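Local coordinates for endo-beta-mannanase (Opitutaceae bacterium TAV5, PDB 7BOB), which probably releases mannose units from the chain ends of beta-1,4-linked mannans, as an exo-beta-1,4-mannosidase of glycoside hydrolase family 5, at residues Gln118-Asp123 with Asn155-Leu160; Arg129-Ala134 with Arg176-Ala181; Gln170-Cys175 with Ala230-Asp235. All coordinates share one frame; numbering follows the deposited sequence.

Interaction 1. Residues Gln118-Asp123 with Asn155-Leu160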
loop_
_atom_site.group_PDB
_atom_site.type_symbol
_atom_site.label_atom_id
_atom_site.label_comp_id
_atom_site.label_asym_id
_atom_site.label_seq_id
_atom_site.Cartn_x
_atom_site.Cartn_y
_atom_site.Cartn_z
ATOM N N GLN A 118 -10.738 -0.696 21.609
ATOM C CA GLN A 118 -10.496 0.463 22.455
ATOM C C GLN A 118 -9.039 0.869 22.323
ATOM O O GLN A 118 -8.145 0.202 22.860
ATOM C CB GLN A 118 -10.832 0.164 23.905
ATOM C CG GLN A 118 -12.316 0.023 24.209
ATOM C CD GLN A 118 -12.467 -0.418 25.623
ATOM O OE1 GLN A 118 -12.499 -1.616 25.895
ATOM N NE2 GLN A 118 -12.443 0.541 26.549
ATOM N N ASN A 119 -8.821 1.969 21.617
ATOM C CA ASN A 119 -7.503 2.514 21.372
ATOM C C ASN A 119 -6.944 3.120 22.651
ATOM O O ASN A 119 -7.578 3.997 23.247
ATOM C CB ASN A 119 -7.594 3.572 20.277
ATOM C CG ASN A 119 -6.241 4.203 19.964
ATOM O OD1 ASN A 119 -5.764 5.066 20.700
ATOM N ND2 ASN A 119 -5.622 3.770 18.866
ATOM N N LEU A 120 -5.744 2.673 23.046
ATOM C CA LEU A 120 -5.161 3.093 24.321
ATOM C C LEU A 120 -5.161 4.611 24.474
ATOM O O LEU A 120 -5.376 5.131 25.574
ATOM C CB LEU A 120 -3.729 2.551 24.464
ATOM C CG LEU A 120 -2.993 2.984 25.751
ATOM C CD1 LEU A 120 -3.411 2.123 26.933
ATOM C CD2 LEU A 120 -1.455 3.007 25.614
ATOM N N PHE A 121 -4.947 5.340 23.380
ATOM C CA PHE A 121 -4.728 6.778 23.466
ATOM C C PHE A 121 -6.000 7.608 23.331
ATOM O O PHE A 121 -6.073 8.711 23.888
ATOM C CB PHE A 121 -3.741 7.222 22.376
ATOM C CG PHE A 121 -2.399 6.538 22.446
ATOM C CD1 PHE A 121 -1.611 6.635 23.590
ATOM C CD2 PHE A 121 -1.920 5.808 21.361
ATOM C CE1 PHE A 121 -0.361 6.015 23.653
ATOM C CE2 PHE A 121 -0.671 5.194 21.407
ATOM C CZ PHE A 121 0.113 5.296 22.561
ATOM N N SER A 122 -6.988 7.134 22.576
ATOM C CA SER A 122 -8.131 7.957 22.205
ATOM C C SER A 122 -9.438 7.527 22.838
ATOM O O SER A 122 -10.349 8.354 22.953
ATOM C CB SER A 122 -8.322 7.926 20.689
ATOM O OG SER A 122 -8.449 6.574 20.303
ATOM N N ASP A 123 -9.577 6.254 23.183
ATOM C CA ASP A 123 -10.829 5.781 23.748
ATOM C C ASP A 123 -11.137 6.520 25.052
ATOM O O ASP A 123 -10.272 6.586 25.939
ATOM C CB ASP A 123 -10.792 4.282 24.019
ATOM C CG ASP A 123 -12.076 3.806 24.639
ATOM O OD1 ASP A 123 -13.120 4.040 24.001
ATOM O OD2 ASP A 123 -12.064 3.255 25.761
ATOM N N ASN A 155 6.635 1.336 28.387
ATOM C CA ASN A 155 7.652 0.753 27.534
ATOM C C ASN A 155 7.255 0.872 26.060
ATOM O O ASN A 155 6.295 0.231 25.612
ATOM C CB ASN A 155 7.910 -0.703 27.874
ATOM C CG ASN A 155 9.072 -1.224 27.078
ATOM O OD1 ASN A 155 10.047 -0.499 26.911
ATOM N ND2 ASN A 155 8.956 -2.422 26.518
ATOM N N GLU A 156 8.007 1.683 25.317
ATOM C CA GLU A 156 7.935 1.731 23.855
ATOM C C GLU A 156 6.502 1.966 23.399
ATOM O O GLU A 156 5.959 1.244 22.557
ATOM C CB GLU A 156 8.519 0.457 23.244
ATOM C CG GLU A 156 9.972 0.217 23.686
ATOM C CD GLU A 156 10.760 -0.683 22.754
ATOM O OE1 GLU A 156 10.150 -1.571 22.102
ATOM O OE2 GLU A 156 12.004 -0.500 22.683
ATOM N N LEU A 157 5.877 2.984 23.996
ATOM C CA LEU A 157 4.491 3.283 23.678
ATOM C C LEU A 157 4.342 3.655 22.214
ATOM O O LEU A 157 3.244 3.548 21.660
ATOM C CB LEU A 157 3.970 4.401 24.580
ATOM C CG LEU A 157 3.793 4.019 26.067
ATOM C CD1 LEU A 157 3.853 5.258 26.972
ATOM C CD2 LEU A 157 2.504 3.232 26.286
ATOM N N ASP A 158 5.436 4.062 21.571
ATOM C CA ASP A 158 5.416 4.426 20.168
ATOM C C ASP A 158 5.472 3.219 19.237
ATOM O O ASP A 158 5.344 3.394 18.026
ATOM C CB ASP A 158 6.592 5.348 19.889
ATOM C CG ASP A 158 7.913 4.671 20.163
ATOM O OD1 ASP A 158 8.177 4.305 21.301
ATOM O OD2 ASP A 158 8.691 4.464 19.234
ATOM N N ALA A 159 5.721 2.024 19.760
ATOM C CA ALA A 159 5.703 0.802 18.971
ATOM C C ALA A 159 4.311 0.196 18.868
ATOM O O ALA A 159 4.120 -0.754 18.104
ATOM C CB ALA A 159 6.651 -0.232 19.587
ATOM N N LEU A 160 3.358 0.715 19.642
ATOM C CA LEU A 160 2.035 0.132 19.737
ATOM C C LEU A 160 1.253 0.352 18.442
ATOM O O LEU A 160 1.292 1.449 17.869
ATOM C CB LEU A 160 1.271 0.757 20.898
ATOM C CG LEU A 160 1.693 0.318 22.299
ATOM C CD1 LEU A 160 1.102 1.258 23.339
ATOM C CD2 LEU A 160 1.303 -1.139 22.554
#

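Interaction 2. Residues Arg129-Ala134 with Arg176-Ala181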
loop_
_atom_site.group_PDB
_atom_site.type_symbol
_atom_site.label_atom_id
_atom_site.label_comp_id
_atom_site.label_asym_id
_atom_site.label_seq_id
_atom_site.Cartn_x
_atom_site.Cartn_y
_atom_site.Cartn_z
ATOM N N ARG A 129 -9.589 5.340 32.720
ATOM C CA ARG A 129 -8.982 4.212 33.427
ATOM C C ARG A 129 -7.459 4.327 33.467
ATOM O O ARG A 129 -6.830 3.953 34.464
ATOM C CB ARG A 129 -9.397 2.891 32.782
ATOM C CG ARG A 129 -10.855 2.524 32.985
ATOM C CD ARG A 129 -11.090 1.846 34.334
ATOM N NE ARG A 129 -11.385 2.808 35.402
ATOM C CZ ARG A 129 -10.713 2.870 36.546
ATOM N NH1 ARG A 129 -9.726 2.016 36.759
ATOM N NH2 ARG A 129 -11.022 3.771 37.478
ATOM N N GLY A 130 -6.847 4.847 32.401
ATOM C CA GLY A 130 -5.402 5.002 32.405
ATOM C C GLY A 130 -4.933 6.035 33.410
ATOM O O GLY A 130 -3.976 5.801 34.154
ATOM N N ALA A 131 -5.611 7.184 33.465
ATOM C CA ALA A 131 -5.250 8.216 34.432
ATOM C C ALA A 131 -5.362 7.691 35.860
ATOM O O ALA A 131 -4.444 7.862 36.672
ATOM C CB ALA A 131 -6.139 9.448 34.243
ATOM N N ALA A 132 -6.476 7.035 36.182
ATOM C CA ALA A 132 -6.643 6.518 37.538
ATOM C C ALA A 132 -5.555 5.509 37.866
ATOM O O ALA A 132 -5.018 5.504 38.978
ATOM C CB ALA A 132 -8.022 5.891 37.694
ATOM N N TYR A 133 -5.193 4.668 36.894
ATOM C CA TYR A 133 -4.146 3.674 37.117
ATOM C C TYR A 133 -2.793 4.337 37.344
ATOM O O TYR A 133 -2.020 3.906 38.205
ATOM C CB TYR A 133 -4.083 2.716 35.928
ATOM C CG TYR A 133 -2.834 1.866 35.846
ATOM C CD1 TYR A 133 -2.584 0.863 36.778
ATOM C CD2 TYR A 133 -1.916 2.051 34.809
ATOM C CE1 TYR A 133 -1.443 0.062 36.689
ATOM C CE2 TYR A 133 -0.769 1.269 34.707
ATOM C CZ TYR A 133 -0.541 0.273 35.644
ATOM O OH TYR A 133 0.590 -0.509 35.536
ATOM N N ALA A 134 -2.493 5.391 36.589
ATOM C CA ALA A 134 -1.233 6.094 36.802
ATOM C C ALA A 134 -1.191 6.724 38.189
ATOM O O ALA A 134 -0.171 6.648 38.888
ATOM C CB ALA A 134 -1.028 7.158 35.726
ATOM N N ARG A 176 -0.133 14.255 28.005
ATOM C CA ARG A 176 -0.457 15.295 28.974
ATOM C C ARG A 176 -1.275 14.733 30.125
ATOM O O ARG A 176 -0.990 15.017 31.295
ATOM C CB ARG A 176 -1.225 16.441 28.299
ATOM C CG ARG A 176 -1.290 17.744 29.122
ATOM C CD ARG A 176 -2.346 18.723 28.583
ATOM N NE ARG A 176 -3.675 18.123 28.544
ATOM C CZ ARG A 176 -4.525 18.124 29.573
ATOM N NH1 ARG A 176 -4.188 18.706 30.722
ATOM N NH2 ARG A 176 -5.712 17.539 29.460
ATOM N N ARG A 177 -2.282 13.917 29.812
ATOM C CA ARG A 177 -3.162 13.407 30.859
ATOM C C ARG A 177 -2.439 12.425 31.771
ATOM O O ARG A 177 -2.634 12.453 32.990
ATOM C CB ARG A 177 -4.389 12.749 30.245
ATOM C CG ARG A 177 -5.383 13.733 29.638
ATOM C CD ARG A 177 -6.178 14.473 30.701
ATOM N NE ARG A 177 -6.674 13.579 31.743
ATOM C CZ ARG A 177 -7.867 12.988 31.729
ATOM N NH1 ARG A 177 -8.710 13.190 30.731
ATOM N NH2 ARG A 177 -8.224 12.198 32.729
ATOM N N MET A 178 -1.612 11.543 31.208
ATOM C CA MET A 178 -0.963 10.536 32.038
ATOM C C MET A 178 0.175 11.136 32.858
ATOM O O MET A 178 0.384 10.741 34.003
ATOM C CB MET A 178 -0.443 9.384 31.186
ATOM C CG MET A 178 -1.507 8.640 30.421
ATOM S SD MET A 178 -2.913 8.186 31.463
ATOM C CE MET A 178 -4.252 9.018 30.630
ATOM N N THR A 179 0.925 12.085 32.296
ATOM C CA THR A 179 1.900 12.795 33.115
ATOM C C THR A 179 1.200 13.634 34.178
ATOM O O THR A 179 1.643 13.683 35.327
ATOM C CB THR A 179 2.797 13.683 32.249
ATOM O OG1 THR A 179 1.982 14.611 31.509
ATOM C CG2 THR A 179 3.654 12.843 31.304
ATOM N N GLY A 180 0.110 14.307 33.809
ATOM C CA GLY A 180 -0.604 15.121 34.776
ATOM C C GLY A 180 -1.132 14.307 35.941
ATOM O O GLY A 180 -1.124 14.770 37.087
ATOM N N ALA A 181 -1.591 13.081 35.661
ATOM C CA ALA A 181 -2.066 12.191 36.719
ATOM C C ALA A 181 -0.936 11.810 37.661
ATOM O O ALA A 181 -1.128 11.731 38.882
ATOM C CB ALA A 181 -2.683 10.933 36.109
#

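Interaction 3. Residues Gln170-Cys175 with Ala230-Asp235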
loop_
_atom_site.group_PDB
_atom_site.type_symbol
_atom_site.label_atom_id
_atom_site.label_comp_id
_atom_site.label_asym_id
_atom_site.label_seq_id
_atom_site.Cartn_x
_atom_site.Cartn_y
_atom_site.Cartn_z
ATOM N N GLN A 170 -4.148 13.325 19.560
ATOM C CA GLN A 170 -4.671 12.460 20.613
ATOM C C GLN A 170 -3.553 11.836 21.448
ATOM O O GLN A 170 -3.717 11.638 22.661
ATOM C CB GLN A 170 -5.554 11.367 20.003
ATOM C CG GLN A 170 -6.971 11.818 19.670
ATOM C CD GLN A 170 -7.666 10.853 18.744
ATOM O OE1 GLN A 170 -7.027 10.183 17.933
ATOM N NE2 GLN A 170 -8.986 10.793 18.838
ATOM N N VAL A 171 -2.432 11.471 20.812
ATOM C CA VAL A 171 -1.281 10.976 21.563
ATOM C C VAL A 171 -0.721 12.074 22.451
ATOM O O VAL A 171 -0.375 11.835 23.616
ATOM C CB VAL A 171 -0.198 10.432 20.612
ATOM C CG1 VAL A 171 1.129 10.199 21.369
ATOM C CG2 VAL A 171 -0.680 9.164 19.899
ATOM N N HIS A 172 -0.612 13.291 21.912
ATOM C CA HIS A 172 -0.156 14.426 22.706
ATOM C C HIS A 172 -1.038 14.620 23.930
ATOM O O HIS A 172 -0.531 14.841 25.042
ATOM C CB HIS A 172 -0.137 15.682 21.833
ATOM C CG HIS A 172 0.323 16.925 22.531
ATOM N ND1 HIS A 172 1.511 17.553 22.225
ATOM C CD2 HIS A 172 -0.269 17.685 23.483
ATOM C CE1 HIS A 172 1.643 18.635 22.971
ATOM N NE2 HIS A 172 0.575 18.737 23.745
ATOM N N GLU A 173 -2.367 14.500 23.748
ATOM C CA GLU A 173 -3.290 14.702 24.854
ATOM C C GLU A 173 -3.176 13.581 25.878
ATOM O O GLU A 173 -3.216 13.835 27.086
ATOM C CB GLU A 173 -4.727 14.823 24.325
ATOM C CG GLU A 173 -5.828 14.870 25.391
ATOM C CD GLU A 173 -5.727 16.098 26.316
ATOM O OE1 GLU A 173 -4.976 17.046 26.012
ATOM O OE2 GLU A 173 -6.404 16.120 27.359
ATOM N N TRP A 174 -3.043 12.334 25.421
ATOM C CA TRP A 174 -2.913 11.216 26.349
ATOM C C TRP A 174 -1.678 11.375 27.215
ATOM O O TRP A 174 -1.700 11.076 28.424
ATOM C CB TRP A 174 -2.840 9.913 25.566
ATOM C CG TRP A 174 -2.749 8.688 26.400
ATOM C CD1 TRP A 174 -3.794 7.932 26.860
ATOM C CD2 TRP A 174 -1.554 8.037 26.841
ATOM N NE1 TRP A 174 -3.317 6.858 27.567
ATOM C CE2 TRP A 174 -1.946 6.899 27.574
ATOM C CE3 TRP A 174 -0.192 8.306 26.690
ATOM C CZ2 TRP A 174 -1.025 6.032 28.160
ATOM C CZ3 TRP A 174 0.725 7.441 27.271
ATOM C CH2 TRP A 174 0.306 6.318 27.992
ATOM N N CYS A 175 -0.592 11.861 26.605
ATOM C CA CYS A 175 0.663 12.053 27.317
ATOM C C CYS A 175 0.523 13.146 28.369
ATOM O O CYS A 175 0.980 12.989 29.503
ATOM C CB CYS A 175 1.773 12.388 26.312
ATOM S SG CYS A 175 3.409 12.669 27.010
ATOM N N ALA A 230 6.468 18.654 22.494
ATOM C CA ALA A 230 5.656 17.675 21.783
ATOM C C ALA A 230 5.386 16.452 22.628
ATOM O O ALA A 230 4.502 15.661 22.285
ATOM C CB ALA A 230 6.329 17.249 20.478
ATOM N N GLN A 231 6.131 16.288 23.726
ATOM C CA GLN A 231 5.893 15.255 24.731
ATOM C C GLN A 231 5.645 15.977 26.052
ATOM O O GLN A 231 6.543 16.087 26.905
ATOM C CB GLN A 231 7.068 14.282 24.809
ATOM C CG GLN A 231 7.212 13.394 23.559
ATOM C CD GLN A 231 8.456 12.522 23.596
ATOM O OE1 GLN A 231 8.853 12.041 24.651
ATOM N NE2 GLN A 231 9.088 12.337 22.452
ATOM N N PRO A 232 4.435 16.491 26.252
ATOM C CA PRO A 232 4.182 17.345 27.415
ATOM C C PRO A 232 4.350 16.578 28.714
ATOM O O PRO A 232 3.935 15.424 28.840
ATOM C CB PRO A 232 2.734 17.793 27.215
ATOM C CG PRO A 232 2.129 16.679 26.405
ATOM C CD PRO A 232 3.218 16.273 25.457
ATOM N N GLY A 233 4.985 17.229 29.680
ATOM C CA GLY A 233 5.166 16.609 30.974
ATOM C C GLY A 233 6.298 15.611 31.072
ATOM O O GLY A 233 6.438 14.979 32.123
ATOM N N ILE A 234 7.117 15.452 30.028
ATOM C CA ILE A 234 8.212 14.483 30.026
ATOM C C ILE A 234 9.517 15.222 30.312
ATOM O O ILE A 234 9.899 16.128 29.564
ATOM C CB ILE A 234 8.289 13.733 28.688
ATOM C CG1 ILE A 234 7.012 12.905 28.472
ATOM C CG2 ILE A 234 9.537 12.854 28.654
ATOM C CD1 ILE A 234 6.900 11.752 29.423
ATOM N N ASP A 235 10.202 14.856 31.398
ATOM C CA ASP A 235 11.438 15.550 31.748
ATOM C C ASP A 235 12.650 14.961 31.052
ATOM O O ASP A 235 13.604 15.687 30.776
ATOM C CB ASP A 235 11.681 15.517 33.275
ATOM C CG ASP A 235 10.507 16.057 34.058
ATOM O OD1 ASP A 235 10.292 17.288 34.054
ATOM O OD2 ASP A 235 9.766 15.246 34.651
#

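Interaction 1. Residues Gln118-Asp123 with Asn155-Leu160
OD1 of Asn-119 is gripped by the backbone N of Phe-121 at 2.8 Å, and Phe-121 is the residue whose ring reaches across to Leu-157. The backbone N of Ser-122 meets the same OD1 at 3.0 Å; Phe-121 N comes from above the amide plane, Ser-122 N from the other side and only slightly tilted from it. Ser-122 OG adds a weak third bond. This Asx turn helps hold the bend before helix 124-141, from which Leu-120 and Phe-121 project. The Phe-121 ring brings its edge up to Leu-157, with CZ 3.7 Å from Leu-157 O, near the ring plane. Leu-160 CD1 approaches the same Phe-121 CZ obliquely, at 4.2 Å. Beside it, Leu-120 CD2 packs at 3.8 Å on Leu-160 CD1. Leu-120 CD2 also lies 4.0 Å from Leu-157 CD2. Leu-120 gets there with CG anti to its own N (chi1 178°), its side chain at about a right angle to that of Leu-157. All four touching residues are buried, and apart from the ring edge meeting Leu-157 O the crossing is apolar packing. Both segments are barrel loops: 155-160 follows strand 151-154, and its Asn-155/Glu-156 pair, at the end of the fourth barrel strand, is consistent with the acid/base position of family 5 enzymes. Trp-174 of helix 168-183 covers the cluster, touching Leu-120 and Leu-157 and meeting the Phe-121 ring edge-to-face, while helix 162-165 packs against Phe-121.

Interaction 2. Residues Arg129-Ala134 with Arg176-Ala181
Ala-131 and Met-178, with CA atoms 5.4 Å apart, mark where helices 124-141 and 168-183 come together, running nearly side by side with local axes 8.4 Å apart at closest approach and a crossing angle of -28°. Met-178 lies against the first helix at this approach. Bent at chi2 (-49°) as well as further out, its chain folds back so that SD rests against the backbone of the other helix, 3.5 Å from both Gly-130 C and Ala-131 N. A CB on residue 130 would sit tightly against that sulfur. Met-178 CE lies alongside Ala-131, nearest its backbone N at 3.6 Å. One turn further on, Ala-181 takes over: its CB lies 3.6 Å from Ala-131 O and 4.1 Å from Ala-134 CB, so methyl meets methyl and carbonyl. At the outer margin the Arg-177 guanidinium puts NH2 3.8 Å from Ala-131 CB, obliquely, while that same NH2 makes a salt bridge to Glu-128, a turn back on the first helix. The result is a close seam of methyls and a thioether against backbone, between neighbouring helices of the barrel, with the charge pair at its border probably adding a polar tie between the same two helices.

Interaction 3. Residues Gln170-Cys175 with Ala230-Asp235
Ala-230 meets His-172 through its carbonyl: O lies 3.5 Å from His-172 ND1, approaching the ring obliquely, while its methyl points away from the helix. The CB of Gln-231 also points away, and its NE2 is hydrogen-bonded to Gln-199; its backbone C only brushes Cys-175 SG. Pro-232 carries most of the contact. Its ring lies over one face of the His-172 imidazole, with CD 3.9 Å from the ring centroid and 13° off the normal, a CH-pi contact, and CG touches the His-172 backbone O at 3.5 Å. The imidazole is offered to it because CG of His-172 stands anti to the backbone N (chi1 -180°). Further along the helix, Cys-175 SG lies against the turn, 3.3 Å from Pro-232 O and 3.9 Å from Pro-232 CD. Gly-233 then completes the bend at phi 80°, where any side chain would collide with the carbonyl O of the residue before, and Ile-234 N closes the type II turn on Gln-231 O at 3.2 Å. Ile-234 rejoins the contact by laying CG1 3.9 Å from Cys-175 SG. Asp-235 leads on toward strand 237-241 and forms a salt bridge with Arg-183 at the end of the same helix. Putting an alanine at His-172 would probably strip Pro-232 of its aromatic platform and open a gap beneath the proline ring. Between the two segments the turn is held largely by van der Waals and CH-pi contact, while polar ties to the helix come from Arg-183 further along.

How the interactions relate
Helix 168-183 ties the three contacts together, all on the same side of the chain's centre, in its (beta/alpha)8 barrel. Interactions 2 and 3 both use it, with centres 11 Å apart, one against helix 124-141 and the other against the loop before strand 237-241. Interaction 1, its centre about 12 Å from that of interaction 3 and 13 Å from that of interaction 2, does not touch interaction 2 but meets interaction 3 through Trp-174. Along the chain interaction 1 closes before interaction 3 opens, while interaction 2 interleaves with both. Together they join loop to loop, helix to helix and loop to helix around 168-183, packing neighbouring beta-alpha units into one barrel wall.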